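Local coordinates for protein OBody AM1L10 (Pyrobaculum aerophilum, PDB 4GN3) that is an OB-fold scaffold, probably engineered from a nucleic-acid-binding domain so that its surface recognises and holds another protein, at residues Ile42-Asp47 with Gly51-Val56; Ser55-Tyr60 with Ile85-Lys90; Val5-Thr10 with Val79-Gly84. One frame throughout, in Å; residues are numbered along the deposited sequence.

Interaction 1. Residues Ile42-Asp47 with Gly51-Val56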
# COMPACT_ATOMS: atom_id res chain seq x y z
N ILE B 42 0.39 5.41 3.34
CA ILE B 42 1.04 5.02 4.59
C ILE B 42 1.99 6.11 5.07
O ILE B 42 2.82 6.61 4.31
CB ILE B 42 1.80 3.68 4.44
CG1 ILE B 42 0.81 2.55 4.09
CG2 ILE B 42 2.59 3.36 5.71
CD1 ILE B 42 1.43 1.33 3.46
N VAL B 43 1.84 6.49 6.34
CA VAL B 43 2.83 7.34 6.99
C VAL B 43 3.50 6.53 8.10
O VAL B 43 2.83 5.89 8.90
CB VAL B 43 2.23 8.69 7.50
CG1 VAL B 43 0.91 8.49 8.22
CG2 VAL B 43 3.22 9.44 8.39
N LYS B 44 4.83 6.53 8.11
CA LYS B 44 5.57 5.88 9.19
C LYS B 44 6.06 6.92 10.18
O LYS B 44 6.60 7.96 9.78
CB LYS B 44 6.73 5.06 8.64
CG LYS B 44 6.31 3.78 7.93
CD LYS B 44 7.50 2.99 7.42
CE LYS B 44 7.04 1.85 6.50
NZ LYS B 44 8.19 1.00 6.08
N VAL B 45 5.85 6.65 11.47
CA VAL B 45 6.25 7.56 12.55
C VAL B 45 7.36 6.93 13.40
O VAL B 45 7.28 5.77 13.78
CB VAL B 45 5.04 7.92 13.46
CG1 VAL B 45 5.45 8.90 14.55
CG2 VAL B 45 3.90 8.51 12.63
N SER B 46 8.40 7.71 13.69
CA SER B 46 9.47 7.29 14.60
C SER B 46 9.58 8.26 15.77
O SER B 46 9.19 9.42 15.65
CB SER B 46 10.81 7.23 13.85
OG SER B 46 10.78 6.26 12.82
N ASP B 47 10.11 7.78 16.89
CA ASP B 47 10.36 8.65 18.04
C ASP B 47 11.73 8.41 18.66
O ASP B 47 12.04 8.96 19.71
CB ASP B 47 9.22 8.57 19.09
CG ASP B 47 8.91 7.15 19.54
OD1 ASP B 47 9.73 6.23 19.29
OD2 ASP B 47 7.85 6.95 20.16
N GLY B 51 15.29 3.38 15.54
CA GLY B 51 14.19 2.77 16.29
C GLY B 51 13.12 2.27 15.36
O GLY B 51 13.34 2.10 14.16
N ALA B 52 11.93 2.04 15.92
CA ALA B 52 10.78 1.61 15.14
C ALA B 52 10.32 2.73 14.22
O ALA B 52 10.59 3.91 14.46
CB ALA B 52 9.65 1.20 16.07
N ALA B 53 9.66 2.34 13.14
CA ALA B 53 8.93 3.27 12.30
C ALA B 53 7.54 2.68 12.11
O ALA B 53 7.32 1.86 11.21
CB ALA B 53 9.64 3.45 10.96
N VAL B 54 6.61 3.06 12.99
CA VAL B 54 5.28 2.42 13.00
C VAL B 54 4.42 2.91 11.83
O VAL B 54 4.35 4.11 11.54
CB VAL B 54 4.56 2.57 14.38
CG1 VAL B 54 4.27 4.03 14.69
CG2 VAL B 54 3.28 1.75 14.42
N SER B 55 3.79 1.95 11.16
CA SER B 55 2.97 2.22 9.99
C SER B 55 1.57 2.65 10.37
O SER B 55 0.86 1.95 11.10
CB SER B 55 2.87 0.98 9.10
OG SER B 55 4.13 0.65 8.53
N VAL B 56 1.18 3.81 9.85
CA VAL B 56 -0.17 4.33 10.00
C VAL B 56 -0.79 4.29 8.60
O VAL B 56 -0.31 4.95 7.68
CB VAL B 56 -0.17 5.77 10.56
CG1 VAL B 56 -1.59 6.31 10.67
CG2 VAL B 56 0.52 5.81 11.92
O HOH W 1 11.40 5.22 16.68
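Strands 40-46 and 54-59 make an antiparallel beta hairpin, and the contact takes in its two arms where they approach the connecting loop. Val43 and Val56 are a hydrogen-bonded pair: Val43 N donates to Val56 O over 3.0 Å, and Val56 N returns a bond of 2.8 Å to Val43 O. Val45 and Val54 make the same exchange two residues nearer the loop. Between them sits the non-hydrogen-bonded pair Lys44 and Ser55, where Lys44 CA approaches Val54 O to 3.2 Å in a CA-H...O contact. The strands are twisted, their directions 147° apart.

All four valines project from one face. Val43 and Val56 run alongside one another, with Val43 CG1 3.7 Å from Val56 CB. In the OB fold this hairpin is part of the curled sheet, and the valine face turns into the core: Val45 and Val56 pack on Ile82, Val54 and Val56 on Ile101.

Lys44 and Ser55 occupy the other face. Lys44 CG stands anti to the carbonyl carbon (chi1 -72°), and from there the extended chain passes alongside Ser55, bringing CE within 3.7 Å of OG. Its NZ is hydrogen-bonded to the backbone of a chain of another protein in the assembly. Replacing Lys44 by an alanine removes that amine and is likely to leave the partner's backbone group without its mate and Ser55 OG without its aliphatic neighbour.

Near the loop, Ser46 OG donates to Ala52 O across 2.9 Å, the hydroxyl tilted 17° from the carbonyl plane. A water that accepts from Asp47 N lies 2.7 Å from the same Ala52 O, so the carbonyl has a second polar neighbour; Asp47 OD1 itself is hydrogen-bonded to Thr13 OG1.

Interaction 2. Residues Ser55-Tyr60 with Ile85-Lys90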
# COMPACT_ATOMS: atom_id res chain seq x y z
N SER B 55 3.79 1.95 11.16
CA SER B 55 2.97 2.22 9.99
C SER B 55 1.57 2.65 10.37
O SER B 55 0.86 1.95 11.10
CB SER B 55 2.87 0.98 9.10
OG SER B 55 4.13 0.65 8.53
N VAL B 56 1.18 3.81 9.85
CA VAL B 56 -0.17 4.33 10.00
C VAL B 56 -0.79 4.29 8.60
O VAL B 56 -0.31 4.95 7.68
CB VAL B 56 -0.17 5.77 10.56
CG1 VAL B 56 -1.59 6.31 10.67
CG2 VAL B 56 0.52 5.81 11.92
N TYR B 57 -1.84 3.50 8.43
CA TYR B 57 -2.40 3.37 7.09
C TYR B 57 -3.71 4.13 6.90
O TYR B 57 -4.54 4.23 7.80
CB TYR B 57 -2.54 1.91 6.65
CG TYR B 57 -3.75 1.20 7.19
CD1 TYR B 57 -4.92 1.11 6.44
CD2 TYR B 57 -3.72 0.60 8.45
CE1 TYR B 57 -6.03 0.45 6.92
CE2 TYR B 57 -4.83 -0.07 8.94
CZ TYR B 57 -5.98 -0.14 8.18
OH TYR B 57 -7.09 -0.80 8.66
N LEU B 58 -3.86 4.66 5.70
CA LEU B 58 -5.09 5.32 5.29
C LEU B 58 -5.59 4.55 4.08
O LEU B 58 -4.82 4.24 3.17
CB LEU B 58 -4.85 6.80 4.94
CG LEU B 58 -4.48 7.73 6.11
CD1 LEU B 58 -3.05 7.50 6.59
CD2 LEU B 58 -4.65 9.18 5.68
N GLU B 59 -6.88 4.22 4.10
CA GLU B 59 -7.49 3.40 3.06
C GLU B 59 -8.78 4.06 2.63
O GLU B 59 -9.64 4.37 3.47
CB GLU B 59 -7.76 1.99 3.60
CG GLU B 59 -8.49 1.07 2.63
CD GLU B 59 -8.91 -0.25 3.25
OE1 GLU B 59 -8.38 -0.62 4.32
OE2 GLU B 59 -9.78 -0.93 2.66
N TYR B 60 -8.92 4.31 1.32
CA TYR B 60 -10.11 4.97 0.80
C TYR B 60 -11.37 4.22 1.18
O TYR B 60 -11.42 3.00 1.08
CB TYR B 60 -10.07 5.18 -0.72
CG TYR B 60 -11.30 5.93 -1.20
CD1 TYR B 60 -12.41 5.25 -1.71
CD2 TYR B 60 -11.38 7.32 -1.09
CE1 TYR B 60 -13.54 5.93 -2.12
CE2 TYR B 60 -12.51 8.01 -1.49
CZ TYR B 60 -13.59 7.31 -2.01
OH TYR B 60 -14.71 7.99 -2.41
N ILE B 85 -6.24 2.99 16.19
CA ILE B 85 -6.40 1.66 16.76
C ILE B 85 -5.30 0.77 16.22
O ILE B 85 -5.07 0.74 15.01
CB ILE B 85 -7.77 1.04 16.40
CG1 ILE B 85 -8.93 1.99 16.78
CG2 ILE B 85 -7.94 -0.34 17.02
CD1 ILE B 85 -9.05 2.31 18.25
N VAL B 86 -4.62 0.06 17.11
CA VAL B 86 -3.60 -0.88 16.69
C VAL B 86 -4.26 -2.08 16.02
O VAL B 86 -5.26 -2.61 16.53
CB VAL B 86 -2.70 -1.34 17.86
CG1 VAL B 86 -1.65 -2.32 17.36
CG2 VAL B 86 -2.02 -0.15 18.51
N GLU B 87 -3.72 -2.48 14.88
CA GLU B 87 -4.21 -3.64 14.16
C GLU B 87 -3.02 -4.53 13.84
O GLU B 87 -2.09 -4.11 13.16
CB GLU B 87 -4.97 -3.22 12.90
CG GLU B 87 -6.15 -2.29 13.20
CD GLU B 87 -7.03 -1.99 12.00
OE1 GLU B 87 -8.24 -1.74 12.21
OE2 GLU B 87 -6.54 -2.00 10.85
N ALA B 88 -3.04 -5.75 14.38
CA ALA B 88 -1.98 -6.72 14.14
C ALA B 88 -2.14 -7.29 12.74
O ALA B 88 -3.26 -7.50 12.29
CB ALA B 88 -2.03 -7.83 15.18
N SER B 89 -1.01 -7.51 12.06
CA SER B 89 -0.99 -8.02 10.68
C SER B 89 -1.72 -9.34 10.57
O SER B 89 -1.62 -10.19 11.46
CB SER B 89 0.45 -8.18 10.20
OG SER B 89 0.50 -8.76 8.91
N LYS B 90 -2.46 -9.49 9.48
CA LYS B 90 -3.20 -10.73 9.20
C LYS B 90 -2.25 -11.87 8.83
O LYS B 90 -2.57 -13.04 9.04
CB LYS B 90 -4.25 -10.49 8.11
CG LYS B 90 -5.19 -9.33 8.39
CD LYS B 90 -6.36 -9.27 7.42
CE LYS B 90 -7.48 -10.22 7.83
NZ LYS B 90 -8.64 -10.14 6.90
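Tyr57 and Glu87 sit on strands two apart in the sheet, their CA atoms 10.1 Å apart. Strands 54-59 and 79-88 are not paired with each other here; strand 99-103 pairs with both, running parallel to the first and antiparallel to the second, so side chains alone make the contact.

In one of its two modelled conformers, Tyr57 points its hydroxyl at the carboxylate and donates from OH to Glu87 OE2 over 2.6 Å. The acceptor is met on its syn side, 20° out of the carboxylate plane. OE2 lies at the edge of the tyrosine ring and in its plane, 3.2 Å from Tyr57 CE2, while ring and carboxylate are turned 38° against each other. Glu87 covers its share of the distance with a chain extended beyond CG (chi2 -172°). Tyr57 OH is also hydrogen-bonded to Lys62 NZ, a nearby positive charge that would probably polarise the hydroxyl. Phe102 of the intervening strand touches both side chains.

A basic side chain of the other protein makes a cation-pi contact with Tyr57, which places this bridge on the curved, partner-binding surface of the OB-fold sheet.

Interaction 3. Residues Val5-Thr10 with Val79-Gly84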
# COMPACT_ATOMS: atom_id res chain seq x y z
N VAL B 5 -8.10 19.68 21.39
CA VAL B 5 -6.73 19.74 21.90
C VAL B 5 -6.05 18.44 21.48
O VAL B 5 -6.67 17.37 21.52
CB VAL B 5 -6.69 19.95 23.44
CG1 VAL B 5 -7.36 18.79 24.18
CG2 VAL B 5 -5.27 20.14 23.93
N TYR B 6 -4.79 18.53 21.06
CA TYR B 6 -4.08 17.32 20.63
C TYR B 6 -3.83 16.40 21.83
O TYR B 6 -3.51 16.87 22.92
CB TYR B 6 -2.80 17.64 19.83
CG TYR B 6 -1.62 18.16 20.62
CD1 TYR B 6 -0.78 17.28 21.32
CD2 TYR B 6 -1.30 19.51 20.61
CE1 TYR B 6 0.31 17.76 22.03
CE2 TYR B 6 -0.20 19.99 21.32
CZ TYR B 6 0.60 19.11 22.02
OH TYR B 6 1.69 19.59 22.72
N PRO B 7 -4.01 15.08 21.62
CA PRO B 7 -3.93 14.13 22.74
C PRO B 7 -2.52 13.91 23.24
O PRO B 7 -1.54 14.14 22.52
CB PRO B 7 -4.49 12.84 22.13
CG PRO B 7 -4.22 12.95 20.67
CD PRO B 7 -4.36 14.41 20.35
N LYS B 8 -2.43 13.48 24.49
CA LYS B 8 -1.19 13.10 25.13
C LYS B 8 -0.73 11.75 24.58
O LYS B 8 -1.52 10.82 24.45
CB LYS B 8 -1.42 13.00 26.65
CG LYS B 8 -0.17 12.87 27.50
CD LYS B 8 -0.54 12.89 28.98
CE LYS B 8 0.67 13.10 29.87
NZ LYS B 8 1.58 11.92 29.88
N LYS B 9 0.56 11.67 24.25
CA LYS B 9 1.20 10.42 23.84
C LYS B 9 0.95 9.31 24.87
O LYS B 9 1.14 9.52 26.07
CB LYS B 9 2.70 10.68 23.69
CG LYS B 9 3.58 9.47 23.48
CD LYS B 9 5.01 9.94 23.36
CE LYS B 9 6.00 8.79 23.35
NZ LYS B 9 7.35 9.30 22.98
N THR B 10 0.51 8.15 24.40
CA THR B 10 0.27 7.02 25.31
C THR B 10 1.35 5.94 25.18
O THR B 10 1.67 5.27 26.15
CB THR B 10 -1.12 6.38 25.10
OG1 THR B 10 -1.18 5.76 23.81
CG2 THR B 10 -2.23 7.42 25.22
N VAL B 79 6.59 16.96 12.60
CA VAL B 79 6.32 16.47 13.95
C VAL B 79 4.81 16.27 14.10
O VAL B 79 4.03 17.21 13.91
CB VAL B 79 6.89 17.42 15.03
CG1 VAL B 79 6.41 17.03 16.42
CG2 VAL B 79 8.41 17.43 14.97
N VAL B 80 4.41 15.04 14.41
CA VAL B 80 2.99 14.65 14.40
C VAL B 80 2.57 13.97 15.69
O VAL B 80 3.40 13.46 16.45
CB VAL B 80 2.64 13.73 13.19
CG1 VAL B 80 2.81 14.45 11.87
CG2 VAL B 80 3.48 12.45 13.21
N VAL B 81 1.26 14.01 15.95
CA VAL B 81 0.62 13.24 17.01
C VAL B 81 -0.49 12.48 16.31
O VAL B 81 -1.31 13.08 15.60
CB VAL B 81 0.03 14.15 18.13
CG1 VAL B 81 -0.79 13.35 19.13
CG2 VAL B 81 1.13 14.91 18.86
N ILE B 82 -0.50 11.15 16.46
CA ILE B 82 -1.50 10.32 15.80
C ILE B 82 -2.23 9.43 16.80
O ILE B 82 -1.59 8.72 17.59
CB ILE B 82 -0.91 9.48 14.64
CG1 ILE B 82 -0.44 10.42 13.51
CG2 ILE B 82 -1.93 8.48 14.09
CD1 ILE B 82 0.30 9.75 12.37
N LYS B 83 -3.55 9.49 16.76
CA LYS B 83 -4.41 8.62 17.55
C LYS B 83 -5.09 7.63 16.60
O LYS B 83 -5.60 8.01 15.54
CB LYS B 83 -5.46 9.43 18.32
CG LYS B 83 -6.41 8.58 19.17
CD LYS B 83 -7.60 9.38 19.68
CE LYS B 83 -7.25 10.13 20.95
NZ LYS B 83 -8.47 10.77 21.52
N GLY B 84 -5.10 6.37 16.99
CA GLY B 84 -5.77 5.35 16.19
C GLY B 84 -5.79 4.01 16.90
O GLY B 84 -5.38 3.92 18.06
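Pro7 rests against Val81 and Lys83, and Tyr6 adds its ring to the same valine. Val81 divides its branches between the two loop residues. CG1 lies 3.8 Å from Pro7 CG and 3.6 Å from Pro7 O, the proline ring and the valine overlapping along their flanks with their ends set opposite ways. CG2 reaches Tyr6 CD1 at 3.9 Å, the tyrosine and valine side chains being nearly perpendicular. CG1 is anti to the backbone N (chi1 173°), which leaves CG2 beside that N to face the tyrosine.

Lys83 contributes its aliphatic part: the chain bends at chi3 (-84°) and brings CE to within 4.0 Å of Pro7 CB. Its NZ continues to Glu105 OE1 in a long, weak ion pair. No hydrogen bond joins the two segments, so apolar side-chain contact dominates.

Further out, Pro7 also touches Trp107 and Val26, and Tyr6 leans on Trp107, whose backbone is hydrogen-bonded to Val81. Thr10 ties the far end of the loop down, bonding to Val26 through its side chain and backbone. Strand 79-88 turns Val81 and Lys83 to the loop, while Val80 packs on Val45 on the other side. The irregular N-terminal arm thus lies over the outer face of a strand of the OB-fold barrel.

Overall arrangement
Strand 54-59 carries both interaction 1 and interaction 2, which share Ser55 and Val56 and have centres about 11 Å apart; Ile42 CG1 touches Tyr57 CB at 4.3 Å between them. Interaction 3 joins them through the core: Ile82 CD1 lies 3.8 Å from Val45 CG2 and 4.0 Å from Val56 CG2. Its centre is about 13 Å from that of interaction 1 and about 16 Å from that of interaction 2, across the middle of the chain. Lys9 NZ also comes to 3.7 Å from Asp47 OD2, a long and weak link between interactions 1 and 3. The other protein reaches interactions 1 and 2, whereas neither segment of interaction 3 touches it.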